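Local structure of hypothetical protein PA5026 (Pseudomonas aeruginosa, 1SH8) at residues A[18-23]-A[57-62]; A[29-34]-A[65-70]; A[36-41]-A[61-66]; A[71-76]-A[109-114]. The protein is of unknown function but has a hot-dog fold related to the PaaI thioesterases and is probably a thioesterase. One frame throughout, in Å; residues are numbered along the deposited sequence.

Contact 1 of 4, residues A[18-23]-A[57-62]; sequences IAFVQR and LFTLAE
Thr59 of helix 54-62 meets Phe20 and Val21 of the short helix 19-24 in a buried contact. Its CB points at the other helix, and the two branches divide the work. OG1 sits beside the backbone N (chi1 -62°), which leaves CG2 anti to it. CG2 meets Val21 CG2 at 4.0 Å. OG1 is 3.4 Å from Phe20 CE2. It lies in the plane of the ring, at its edge. The hydroxyl hydrogen-bonds to the carbonyl O of Gly55, one turn back in its own helix, so its polar end is satisfied without help from the helix it faces. Helix 54-62 and the following 64-72 form the central helical part of a hot-dog fold. Helix 19-24 packs beside the first half. Phe20 reaches inward because its ring carbon CG is anti to the backbone N (chi1 -178°). Its ring also meets Phe20 of the second subunit, the two planes at about 85°, and Tyr53 of that subunit. Val21, one residue on, packs on Leu26 and Leu63 of its own chain.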
loop_
_atom_site.group_PDB
_atom_site.type_symbol
_atom_site.label_atom_id
_atom_site.label_comp_id
_atom_site.label_asym_id
_atom_site.label_seq_id
_atom_site.Cartn_x
_atom_site.Cartn_y
_atom_site.Cartn_z
ATOM N N ILE A 18 -10.059 -7.784 8.086
ATOM C CA ILE A 18 -9.116 -6.697 8.358
ATOM C C ILE A 18 -9.882 -5.374 8.337
ATOM O O ILE A 18 -10.396 -4.956 7.294
ATOM C CB ILE A 18 -7.979 -6.686 7.302
ATOM C CG1 ILE A 18 -7.211 -8.011 7.366
ATOM C CG2 ILE A 18 -7.032 -5.508 7.550
ATOM C CD1 ILE A 18 -6.102 -8.127 6.343
ATOM N N ALA A 19 -9.961 -4.724 9.499
ATOM C CA ALA A 19 -10.694 -3.466 9.649
ATOM C C ALA A 19 -10.281 -2.372 8.665
ATOM O O ALA A 19 -11.128 -1.642 8.149
ATOM C CB ALA A 19 -10.561 -2.954 11.080
ATOM N N PHE A 20 -8.977 -2.256 8.423
ATOM C CA PHE A 20 -8.443 -1.266 7.494
ATOM C C PHE A 20 -9.117 -1.461 6.137
ATOM O O PHE A 20 -9.496 -0.495 5.470
ATOM C CB PHE A 20 -6.929 -1.467 7.371
ATOM C CG PHE A 20 -6.239 -0.478 6.463
ATOM C CD1 PHE A 20 -5.616 0.654 6.989
ATOM C CD2 PHE A 20 -6.176 -0.700 5.088
ATOM C CE1 PHE A 20 -4.932 1.551 6.156
ATOM C CE2 PHE A 20 -5.500 0.186 4.251
ATOM C CZ PHE A 20 -4.875 1.313 4.785
ATOM N N VAL A 21 -9.272 -2.722 5.738
ATOM C CA VAL A 21 -9.902 -3.070 4.466
ATOM C C VAL A 21 -11.404 -2.813 4.526
ATOM O O VAL A 21 -11.990 -2.245 3.606
ATOM C CB VAL A 21 -9.652 -4.555 4.113
ATOM C CG1 VAL A 21 -10.469 -4.954 2.879
ATOM C CG2 VAL A 21 -8.166 -4.774 3.854
ATOM N N GLN A 22 -12.026 -3.224 5.621
ATOM C CA GLN A 22 -13.455 -3.030 5.786
ATOM C C GLN A 22 -13.826 -1.545 5.644
ATOM O O GLN A 22 -14.799 -1.203 4.963
ATOM C CB GLN A 22 -13.889 -3.565 7.156
ATOM C CG GLN A 22 -15.387 -3.762 7.289
ATOM C CD GLN A 22 -16.139 -2.456 7.411
ATOM O OE1 GLN A 22 -17.254 -2.318 6.896
ATOM N NE2 GLN A 22 -15.543 -1.488 8.103
ATOM N N ARG A 23 -13.037 -0.669 6.271
ATOM C CA ARG A 23 -13.291 0.773 6.224
ATOM C C ARG A 23 -13.221 1.363 4.815
ATOM O O ARG A 23 -13.823 2.404 4.553
ATOM C CB ARG A 23 -12.303 1.528 7.121
ATOM C CG ARG A 23 -12.397 1.206 8.606
ATOM C CD ARG A 23 -11.637 2.240 9.449
ATOM N NE ARG A 23 -10.202 2.306 9.156
ATOM C CZ ARG A 23 -9.266 1.594 9.783
ATOM N NH1 ARG A 23 -9.604 0.744 10.750
ATOM N NH2 ARG A 23 -7.986 1.748 9.458
ATOM N N LEU A 57 -5.549 2.088 -3.945
ATOM C CA LEU A 57 -5.114 1.289 -5.091
ATOM C C LEU A 57 -4.235 0.146 -4.591
ATOM O O LEU A 57 -4.377 -0.997 -5.032
ATOM C CB LEU A 57 -4.343 2.161 -6.088
ATOM C CG LEU A 57 -5.207 3.115 -6.924
ATOM C CD1 LEU A 57 -4.337 4.151 -7.627
ATOM C CD2 LEU A 57 -6.010 2.297 -7.941
ATOM N N PHE A 58 -3.341 0.448 -3.656
ATOM C CA PHE A 58 -2.461 -0.587 -3.113
ATOM C C PHE A 58 -3.265 -1.692 -2.439
ATOM O O PHE A 58 -3.008 -2.878 -2.640
ATOM C CB PHE A 58 -1.491 -0.004 -2.084
ATOM C CG PHE A 58 -0.584 -1.038 -1.468
ATOM C CD1 PHE A 58 0.649 -1.344 -2.045
ATOM C CD2 PHE A 58 -0.981 -1.736 -0.330
ATOM C CE1 PHE A 58 1.474 -2.338 -1.489
ATOM C CE2 PHE A 58 -0.168 -2.730 0.229
ATOM C CZ PHE A 58 1.059 -3.029 -0.352
ATOM N N THR A 59 -4.237 -1.298 -1.623
ATOM C CA THR A 59 -5.054 -2.267 -0.912
ATOM C C THR A 59 -5.790 -3.182 -1.890
ATOM O O THR A 59 -5.834 -4.399 -1.699
ATOM C CB THR A 59 -6.047 -1.549 0.024
ATOM O OG1 THR A 59 -5.308 -0.809 1.003
ATOM C CG2 THR A 59 -6.937 -2.549 0.743
ATOM N N LEU A 60 -6.348 -2.600 -2.948
ATOM C CA LEU A 60 -7.060 -3.389 -3.949
ATOM C C LEU A 60 -6.125 -4.379 -4.641
ATOM O O LEU A 60 -6.485 -5.532 -4.862
ATOM C CB LEU A 60 -7.683 -2.471 -5.004
ATOM C CG LEU A 60 -8.388 -3.204 -6.153
ATOM C CD1 LEU A 60 -9.552 -4.019 -5.597
ATOM C CD2 LEU A 60 -8.879 -2.200 -7.183
ATOM N N ALA A 61 -4.923 -3.916 -4.981
ATOM C CA ALA A 61 -3.940 -4.751 -5.670
ATOM C C ALA A 61 -3.308 -5.819 -4.782
ATOM O O ALA A 61 -2.939 -6.890 -5.258
ATOM C CB ALA A 61 -2.846 -3.870 -6.266
ATOM N N GLU A 62 -3.196 -5.527 -3.490
ATOM C CA GLU A 62 -2.569 -6.437 -2.533
ATOM C C GLU A 62 -3.472 -7.557 -1.995
ATOM O O GLU A 62 -3.026 -8.698 -1.819
ATOM C CB GLU A 62 -2.023 -5.610 -1.355
ATOM C CG GLU A 62 -1.115 -6.343 -0.360
ATOM C CD GLU A 62 -1.845 -7.290 0.591
ATOM O OE1 GLU A 62 -3.005 -7.016 0.976
ATOM O OE2 GLU A 62 -1.232 -8.312 0.978
#

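Contact 2 of 4, residues A[29-34]-A[65-70]; sequences EVLEPG and GGALFL
In this hot-dog fold the central helix lies against a curved antiparallel sheet, and here the second half of that helix, 64-72, meets strand 27-32, outermost in this chain, and the turn after it. Two apolar touches make the contact. Leu31 reaches the helix with CD2, 4.1 Å from Ala67 CB. The CB of Leu31 does not aim at the helix. The CD2 branch gets there because CG stands anti to the carbonyl carbon (chi1 -68°). Ala67 points its CB toward the strand.

The second touch is at the turn. Leu68 lays CD2 against the backbone of Gly34, 3.6 Å from its C and 3.9 Å from its O. Like Leu31, Leu68 does not aim its CB across the contact; CG again lies anti to the carbonyl carbon (chi1 -82°), and CD2 makes the approach. Gly34 has a positive phi of 76° and ends the turn between strands 27-32 and 35-40, the hairpin that forms one edge of the sheet in this chain. Hydrogen bonds from the end of the helix tie the same turn down: Ser72 OG pairs with Gly34 N, and Thr71 OG1 with Glu32 O. At the start of the segment a classic beta bulge sets Glu29 and Val30 both opposite Arg37. Glu29 forms salt bridges there with Arg37, Arg39 and Arg98.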
loop_
_atom_site.group_PDB
_atom_site.type_symbol
_atom_site.label_atom_id
_atom_site.label_comp_id
_atom_site.label_asym_id
_atom_site.label_seq_id
_atom_site.Cartn_x
_atom_site.Cartn_y
_atom_site.Cartn_z
ATOM N N GLU A 29 -16.407 -9.487 -5.773
ATOM C CA GLU A 29 -17.418 -9.791 -6.781
ATOM C C GLU A 29 -17.473 -11.296 -7.008
ATOM O O GLU A 29 -18.555 -11.874 -7.127
ATOM C CB GLU A 29 -17.116 -9.055 -8.089
ATOM C CG GLU A 29 -17.174 -7.542 -7.948
ATOM C CD GLU A 29 -17.214 -6.812 -9.279
ATOM O OE1 GLU A 29 -16.791 -7.390 -10.306
ATOM O OE2 GLU A 29 -17.658 -5.645 -9.289
ATOM N N VAL A 30 -16.305 -11.930 -7.065
ATOM C CA VAL A 30 -16.216 -13.377 -7.241
ATOM C C VAL A 30 -15.109 -13.937 -6.349
ATOM O O VAL A 30 -14.015 -13.375 -6.276
ATOM C CB VAL A 30 -15.901 -13.773 -8.706
ATOM C CG1 VAL A 30 -15.667 -15.277 -8.802
ATOM C CG2 VAL A 30 -17.055 -13.369 -9.617
ATOM N N LEU A 31 -15.412 -15.033 -5.660
ATOM C CA LEU A 31 -14.453 -15.704 -4.783
ATOM C C LEU A 31 -14.623 -17.208 -4.958
ATOM O O LEU A 31 -15.597 -17.790 -4.481
ATOM C CB LEU A 31 -14.697 -15.328 -3.317
ATOM C CG LEU A 31 -14.405 -13.880 -2.929
ATOM C CD1 LEU A 31 -14.851 -13.641 -1.498
ATOM C CD2 LEU A 31 -12.912 -13.594 -3.083
ATOM N N GLU A 32 -13.679 -17.832 -5.649
ATOM C CA GLU A 32 -13.735 -19.268 -5.886
ATOM C C GLU A 32 -12.317 -19.819 -5.826
ATOM O O GLU A 32 -11.341 -19.064 -5.919
ATOM C CB GLU A 32 -14.331 -19.551 -7.271
ATOM C CG GLU A 32 -15.598 -18.760 -7.568
ATOM C CD GLU A 32 -16.158 -19.023 -8.958
ATOM O OE1 GLU A 32 -15.370 -19.104 -9.924
ATOM O OE2 GLU A 32 -17.394 -19.132 -9.077
ATOM N N PRO A 33 -12.177 -21.142 -5.652
ATOM C CA PRO A 33 -10.825 -21.700 -5.599
ATOM C C PRO A 33 -10.079 -21.296 -6.870
ATOM O O PRO A 33 -10.590 -21.486 -7.973
ATOM C CB PRO A 33 -11.080 -23.203 -5.539
ATOM C CG PRO A 33 -12.369 -23.287 -4.767
ATOM C CD PRO A 33 -13.194 -22.179 -5.392
ATOM N N GLY A 34 -8.894 -20.713 -6.714
ATOM C CA GLY A 34 -8.105 -20.314 -7.867
ATOM C C GLY A 34 -8.510 -19.058 -8.630
ATOM O O GLY A 34 -7.852 -18.707 -9.601
ATOM N N GLY A 65 -3.948 -11.592 -2.845
ATOM C CA GLY A 65 -3.083 -12.621 -2.287
ATOM C C GLY A 65 -3.778 -13.321 -1.134
ATOM O O GLY A 65 -3.731 -14.544 -1.013
ATOM N N GLY A 66 -4.427 -12.535 -0.281
ATOM C CA GLY A 66 -5.148 -13.103 0.841
ATOM C C GLY A 66 -6.477 -13.715 0.418
ATOM O O GLY A 66 -6.892 -14.737 0.966
ATOM N N ALA A 67 -7.155 -13.099 -0.547
ATOM C CA ALA A 67 -8.440 -13.624 -1.011
ATOM C C ALA A 67 -8.263 -14.999 -1.659
ATOM O O ALA A 67 -9.044 -15.912 -1.397
ATOM C CB ALA A 67 -9.098 -12.648 -1.994
ATOM N N LEU A 68 -7.244 -15.148 -2.506
ATOM C CA LEU A 68 -6.975 -16.440 -3.151
ATOM C C LEU A 68 -6.637 -17.486 -2.081
ATOM O O LEU A 68 -7.000 -18.654 -2.201
ATOM C CB LEU A 68 -5.817 -16.319 -4.148
ATOM C CG LEU A 68 -6.195 -15.778 -5.529
ATOM C CD1 LEU A 68 -4.936 -15.385 -6.300
ATOM C CD2 LEU A 68 -6.989 -16.838 -6.287
ATOM N N PHE A 69 -5.938 -17.058 -1.035
ATOM C CA PHE A 69 -5.592 -17.949 0.072
ATOM C C PHE A 69 -6.885 -18.463 0.726
ATOM O O PHE A 69 -7.028 -19.655 0.996
ATOM C CB PHE A 69 -4.747 -17.186 1.105
ATOM C CG PHE A 69 -4.862 -17.724 2.510
ATOM C CD1 PHE A 69 -4.167 -18.866 2.899
ATOM C CD2 PHE A 69 -5.684 -17.093 3.438
ATOM C CE1 PHE A 69 -4.289 -19.369 4.194
ATOM C CE2 PHE A 69 -5.812 -17.590 4.735
ATOM C CZ PHE A 69 -5.113 -18.730 5.113
ATOM N N LEU A 70 -7.820 -17.552 0.979
ATOM C CA LEU A 70 -9.095 -17.914 1.595
ATOM C C LEU A 70 -9.937 -18.855 0.734
ATOM O O LEU A 70 -10.652 -19.712 1.258
ATOM C CB LEU A 70 -9.917 -16.658 1.903
ATOM C CG LEU A 70 -9.461 -15.801 3.085
ATOM C CD1 LEU A 70 -10.261 -14.511 3.116
ATOM C CD2 LEU A 70 -9.641 -16.576 4.388
#

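Contact 3 of 4, residues A[36-41]-A[61-66]; sequences VRLRMP and AELPGG
Leu38 and Val36 point from strand 35-40 onto the central helical part of the hot-dog fold, where helix 54-62 gives way to helix 64-72, at Leu63 and Pro64. Both strand residues direct CB toward the helices, and Arg37 between them directs its own away, as expected from the alternation of a beta strand.

Leu38 has the most surface buried here. Its CG is anti to the carbonyl carbon (chi1 -44°), and the chain then runs on extended through chi2 to CD1. That single methyl serves both partners. It is 3.9 Å from Leu63 CB and also 3.9 Å from Pro64 CG. The Leu38 and Leu63 side chains cross at about a right angle. Leu63 turns the other way at its first torsion, with CG anti to the backbone N (chi1 -153°), and brings CD2 to 4.2 Å from Leu38 CD1. It also packs on Tyr53 of the second subunit and on Leu26.

Pro64 offers its ring, which is puckered C-gamma exo. Leu38 CD1 touches CG and CD of the ring, and Val36 reaches CB. Val99 and Ala101 of strand 97-102 also press on Pro64, while Val36 is covered further by Ala67, Leu68 and Thr71 of helix 64-72. The contact is wholly apolar, and at the Val36 end it closes with CG2 at 4.2 Å from Pro64 CB.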
loop_
_atom_site.group_PDB
_atom_site.type_symbol
_atom_site.label_atom_id
_atom_site.label_comp_id
_atom_site.label_asym_id
_atom_site.label_seq_id
_atom_site.Cartn_x
_atom_site.Cartn_y
_atom_site.Cartn_z
ATOM N N VAL A 36 -10.358 -14.933 -8.051
ATOM C CA VAL A 36 -11.031 -13.898 -7.277
ATOM C C VAL A 36 -11.114 -12.614 -8.093
ATOM O O VAL A 36 -10.270 -12.360 -8.961
ATOM C CB VAL A 36 -10.285 -13.574 -5.940
ATOM C CG1 VAL A 36 -10.110 -14.843 -5.113
ATOM C CG2 VAL A 36 -8.931 -12.923 -6.225
ATOM N N ARG A 37 -12.148 -11.826 -7.825
ATOM C CA ARG A 37 -12.332 -10.533 -8.478
ATOM C C ARG A 37 -12.854 -9.585 -7.409
ATOM O O ARG A 37 -13.890 -9.845 -6.794
ATOM C CB ARG A 37 -13.330 -10.609 -9.642
ATOM C CG ARG A 37 -13.480 -9.270 -10.361
ATOM C CD ARG A 37 -14.213 -9.393 -11.689
ATOM N NE ARG A 37 -15.647 -9.639 -11.552
ATOM C CZ ARG A 37 -16.252 -10.791 -11.830
ATOM N NH1 ARG A 37 -15.553 -11.837 -12.253
ATOM N NH2 ARG A 37 -17.571 -10.882 -11.721
ATOM N N LEU A 38 -12.125 -8.496 -7.187
ATOM C CA LEU A 38 -12.491 -7.515 -6.172
ATOM C C LEU A 38 -12.746 -6.146 -6.787
ATOM O O LEU A 38 -12.268 -5.848 -7.886
ATOM C CB LEU A 38 -11.366 -7.391 -5.137
ATOM C CG LEU A 38 -10.723 -8.683 -4.613
ATOM C CD1 LEU A 38 -9.563 -8.313 -3.692
ATOM C CD2 LEU A 38 -11.751 -9.537 -3.877
ATOM N N ARG A 39 -13.490 -5.316 -6.064
ATOM C CA ARG A 39 -13.816 -3.968 -6.515
ATOM C C ARG A 39 -13.624 -2.954 -5.388
ATOM O O ARG A 39 -14.085 -3.167 -4.268
ATOM C CB ARG A 39 -15.272 -3.903 -6.996
ATOM C CG ARG A 39 -15.686 -2.522 -7.520
ATOM C CD ARG A 39 -17.164 -2.462 -7.921
ATOM N NE ARG A 39 -18.049 -2.476 -6.760
ATOM C CZ ARG A 39 -18.835 -3.491 -6.416
ATOM N NH1 ARG A 39 -18.861 -4.600 -7.145
ATOM N NH2 ARG A 39 -19.600 -3.396 -5.338
ATOM N N MET A 40 -12.932 -1.858 -5.674
ATOM C CA MET A 40 -12.747 -0.818 -4.668
ATOM C C MET A 40 -13.589 0.371 -5.122
ATOM O O MET A 40 -13.379 0.912 -6.207
ATOM C CB MET A 40 -11.279 -0.398 -4.551
ATOM C CG MET A 40 -11.017 0.652 -3.457
ATOM S SD MET A 40 -11.236 0.057 -1.752
ATOM C CE MET A 40 -9.681 -0.793 -1.532
ATOM N N PRO A 41 -14.572 0.780 -4.303
ATOM C CA PRO A 41 -15.406 1.919 -4.699
ATOM C C PRO A 41 -14.611 3.221 -4.754
ATOM O O PRO A 41 -13.707 3.444 -3.942
ATOM C CB PRO A 41 -16.496 1.938 -3.626
ATOM C CG PRO A 41 -15.789 1.396 -2.413
ATOM C CD PRO A 41 -14.986 0.245 -2.992
ATOM N N ALA A 61 -4.923 -3.916 -4.981
ATOM C CA ALA A 61 -3.940 -4.751 -5.670
ATOM C C ALA A 61 -3.308 -5.819 -4.782
ATOM O O ALA A 61 -2.939 -6.890 -5.258
ATOM C CB ALA A 61 -2.846 -3.870 -6.266
ATOM N N GLU A 62 -3.196 -5.527 -3.490
ATOM C CA GLU A 62 -2.569 -6.437 -2.533
ATOM C C GLU A 62 -3.472 -7.557 -1.995
ATOM O O GLU A 62 -3.026 -8.698 -1.819
ATOM C CB GLU A 62 -2.023 -5.610 -1.355
ATOM C CG GLU A 62 -1.115 -6.343 -0.360
ATOM C CD GLU A 62 -1.845 -7.290 0.591
ATOM O OE1 GLU A 62 -3.005 -7.016 0.976
ATOM O OE2 GLU A 62 -1.232 -8.312 0.978
ATOM N N LEU A 63 -4.736 -7.227 -1.740
ATOM C CA LEU A 63 -5.672 -8.182 -1.154
ATOM C C LEU A 63 -5.895 -9.500 -1.901
ATOM O O LEU A 63 -6.198 -10.516 -1.273
ATOM C CB LEU A 63 -7.018 -7.500 -0.883
ATOM C CG LEU A 63 -7.796 -8.137 0.269
ATOM C CD1 LEU A 63 -7.033 -7.929 1.567
ATOM C CD2 LEU A 63 -9.178 -7.511 0.367
ATOM N N PRO A 64 -5.764 -9.510 -3.244
ATOM C CA PRO A 64 -5.975 -10.785 -3.944
ATOM C C PRO A 64 -5.112 -11.925 -3.403
ATOM O O PRO A 64 -5.490 -13.090 -3.492
ATOM C CB PRO A 64 -5.649 -10.436 -5.392
ATOM C CG PRO A 64 -6.185 -9.038 -5.500
ATOM C CD PRO A 64 -5.679 -8.396 -4.208
ATOM N N GLY A 65 -3.948 -11.592 -2.845
ATOM C CA GLY A 65 -3.083 -12.621 -2.287
ATOM C C GLY A 65 -3.778 -13.321 -1.134
ATOM O O GLY A 65 -3.731 -14.544 -1.013
ATOM N N GLY A 66 -4.427 -12.535 -0.281
ATOM C CA GLY A 66 -5.148 -13.103 0.841
ATOM C C GLY A 66 -6.477 -13.715 0.418
ATOM O O GLY A 66 -6.892 -14.737 0.966
#

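Contact 4 of 4, residues A[71-76]-A[109-114]; sequences TSFDSA and RQLETE
Phe73, Leu111 and Glu112 carry this contact. Phe73 is the first residue past the helical part of 64-72, and it has the most surface buried. Its CB does not face helix 105-118. The ring swings over to it because CG lies anti to the carbonyl carbon (chi1 -58°). The leading edge of the ring then meets Leu111. CZ is 3.7 Å from Leu111 CD1, which lies near the ring plane, and CZ is 3.8 Å from Leu111 CB. CE1 touches that same CB at 3.9 Å.

Glu112 sits beside Leu111 on the helix. Its CG falls between the backbone N and the carbonyl carbon (chi1 50°), and the chain runs extended from there. This carries the carboxylate along the flank of the ring, with OE1 at 4.2 Å from Phe73 CD1. The ring and carboxylate planes are 58° apart. A water links the segments at this point. It donates to Ser72 O at 2.7 Å and to Glu112 OE1 at 2.5 Å, a short distance for such a bond. The bridge joins the last turn of one helix to a side chain of the other.

Beyond Phe73 the chain makes an Asx turn, in which Asp74 OD1 accepts from Ala76 N. It leads toward strand 78-89. Ile108, one turn back in helix 105-118, also packs on Phe73, as does Leu103 from the loop before that helix. Leu111 also packs on Ala121 and Tyr123 of strand 120-130. The contact thus joins the C-terminal end of helix 64-72 to helix 105-118, beside that strand.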
loop_
_atom_site.group_PDB
_atom_site.type_symbol
_atom_site.label_atom_id
_atom_site.label_comp_id
_atom_site.label_asym_id
_atom_site.label_seq_id
_atom_site.Cartn_x
_atom_site.Cartn_y
_atom_site.Cartn_z
ATOM N N THR A 71 -9.867 -18.705 -0.584
ATOM C CA THR A 71 -10.664 -19.564 -1.452
ATOM C C THR A 71 -9.953 -20.823 -1.927
ATOM O O THR A 71 -10.603 -21.760 -2.399
ATOM C CB THR A 71 -11.127 -18.822 -2.726
ATOM O OG1 THR A 71 -9.994 -18.559 -3.568
ATOM C CG2 THR A 71 -11.825 -17.521 -2.371
ATOM N N SER A 72 -8.633 -20.865 -1.782
ATOM C CA SER A 72 -7.876 -21.993 -2.308
ATOM C C SER A 72 -7.142 -22.914 -1.342
ATOM O O SER A 72 -6.828 -24.052 -1.699
ATOM C CB SER A 72 -6.875 -21.470 -3.342
ATOM O OG SER A 72 -7.493 -20.530 -4.200
ATOM N N PHE A 73 -6.861 -22.436 -0.136
ATOM C CA PHE A 73 -6.126 -23.247 0.826
ATOM C C PHE A 73 -6.857 -23.438 2.147
ATOM O O PHE A 73 -7.854 -22.772 2.419
ATOM C CB PHE A 73 -4.764 -22.605 1.102
ATOM C CG PHE A 73 -3.920 -22.428 -0.125
ATOM C CD1 PHE A 73 -3.377 -23.532 -0.778
ATOM C CD2 PHE A 73 -3.683 -21.157 -0.643
ATOM C CE1 PHE A 73 -2.606 -23.376 -1.935
ATOM C CE2 PHE A 73 -2.916 -20.990 -1.794
ATOM C CZ PHE A 73 -2.378 -22.106 -2.441
ATOM N N ASP A 74 -6.351 -24.379 2.947
ATOM C CA ASP A 74 -6.885 -24.654 4.280
ATOM C C ASP A 74 -6.461 -23.402 5.038
ATOM O O ASP A 74 -5.291 -23.259 5.394
ATOM C CB ASP A 74 -6.190 -25.880 4.871
ATOM C CG ASP A 74 -6.689 -26.225 6.262
ATOM O OD1 ASP A 74 -6.935 -25.290 7.054
ATOM O OD2 ASP A 74 -6.818 -27.435 6.558
ATOM N N SER A 75 -7.411 -22.501 5.280
ATOM C CA SER A 75 -7.113 -21.228 5.929
ATOM C C SER A 75 -6.931 -21.228 7.440
ATOM O O SER A 75 -6.831 -20.169 8.055
ATOM C CB SER A 75 -8.160 -20.185 5.520
ATOM O OG SER A 75 -9.469 -20.701 5.649
ATOM N N ALA A 76 -6.888 -22.411 8.038
ATOM C CA ALA A 76 -6.659 -22.523 9.470
ATOM C C ALA A 76 -5.271 -23.145 9.622
ATOM O O ALA A 76 -4.507 -22.780 10.514
ATOM C CB ALA A 76 -7.716 -23.412 10.113
ATOM N N ARG A 109 -1.984 -27.136 -5.794
ATOM C CA ARG A 109 -1.491 -28.403 -5.257
ATOM C C ARG A 109 -0.009 -28.314 -4.894
ATOM O O ARG A 109 0.401 -28.769 -3.827
ATOM C CB ARG A 109 -1.707 -29.540 -6.258
ATOM C CG ARG A 109 -3.127 -30.072 -6.279
ATOM C CD ARG A 109 -3.205 -31.392 -7.034
ATOM N NE ARG A 109 -3.033 -31.221 -8.475
ATOM C CZ ARG A 109 -3.977 -30.759 -9.292
ATOM N NH1 ARG A 109 -5.169 -30.420 -8.813
ATOM N NH2 ARG A 109 -3.724 -30.629 -10.586
ATOM N N GLN A 110 0.790 -27.723 -5.777
ATOM C CA GLN A 110 2.221 -27.582 -5.519
ATOM C C GLN A 110 2.469 -26.766 -4.255
ATOM O O GLN A 110 3.277 -27.145 -3.407
ATOM C CB GLN A 110 2.912 -26.895 -6.697
ATOM C CG GLN A 110 2.653 -27.549 -8.044
ATOM C CD GLN A 110 3.424 -26.877 -9.169
ATOM O OE1 GLN A 110 3.478 -25.647 -9.253
ATOM N NE2 GLN A 110 4.017 -27.682 -10.044
ATOM N N LEU A 111 1.764 -25.644 -4.135
ATOM C CA LEU A 111 1.915 -24.763 -2.985
ATOM C C LEU A 111 1.554 -25.415 -1.652
ATOM O O LEU A 111 2.311 -25.306 -0.687
ATOM C CB LEU A 111 1.079 -23.494 -3.188
ATOM C CG LEU A 111 1.615 -22.541 -4.265
ATOM C CD1 LEU A 111 0.546 -21.537 -4.660
ATOM C CD2 LEU A 111 2.863 -21.842 -3.744
ATOM N N GLU A 112 0.409 -26.089 -1.587
ATOM C CA GLU A 112 0.006 -26.724 -0.333
ATOM C C GLU A 112 0.948 -27.859 0.043
ATOM O O GLU A 112 1.238 -28.072 1.221
ATOM C CB GLU A 112 -1.432 -27.238 -0.419
ATOM C CG GLU A 112 -1.728 -28.073 -1.636
ATOM C CD GLU A 112 -3.191 -28.467 -1.717
ATOM O OE1 GLU A 112 -4.052 -27.576 -1.544
ATOM O OE2 GLU A 112 -3.478 -29.661 -1.957
ATOM N N THR A 113 1.435 -28.576 -0.961
ATOM C CA THR A 113 2.361 -29.673 -0.721
ATOM C C THR A 113 3.659 -29.130 -0.132
ATOM O O THR A 113 4.116 -29.591 0.918
ATOM C CB THR A 113 2.674 -30.422 -2.025
ATOM O OG1 THR A 113 1.508 -31.140 -2.446
ATOM C CG2 THR A 113 3.831 -31.393 -1.825
ATOM N N GLU A 114 4.243 -28.141 -0.806
ATOM C CA GLU A 114 5.488 -27.536 -0.349
ATOM C C GLU A 114 5.345 -26.829 1.005
ATOM O O GLU A 114 6.236 -26.920 1.850
ATOM C CB GLU A 114 6.001 -26.560 -1.406
ATOM C CG GLU A 114 7.174 -25.716 -0.964
ATOM C CD GLU A 114 7.704 -24.857 -2.092
ATOM O OE1 GLU A 114 6.888 -24.387 -2.918
ATOM O OE2 GLU A 114 8.932 -24.641 -2.150
HETATM O O HOH W 1 -6.157 -26.478 -0.849
#

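In the fold
The contacts follow the central helical run 54-72 of the hot-dog fold from one end to the other. Contact 1 and contact 3 share Ala61 and Glu62, and their centres are about 8 Å apart. They touch through Val21 CG1 and Leu63 CD2 at 3.8 Å, and both reach the second subunit. Contact 2 lies about 9 Å from contact 3, centre to centre, on the same sheet, where Leu31 CD2 packs on Val36 CG1 at 3.7 Å. Contact 4 lies at the far end, with its centre about 23 Å from that of contact 1 and about 12 Å from that of contact 2. Contacts 2 and 4 do not touch the second subunit.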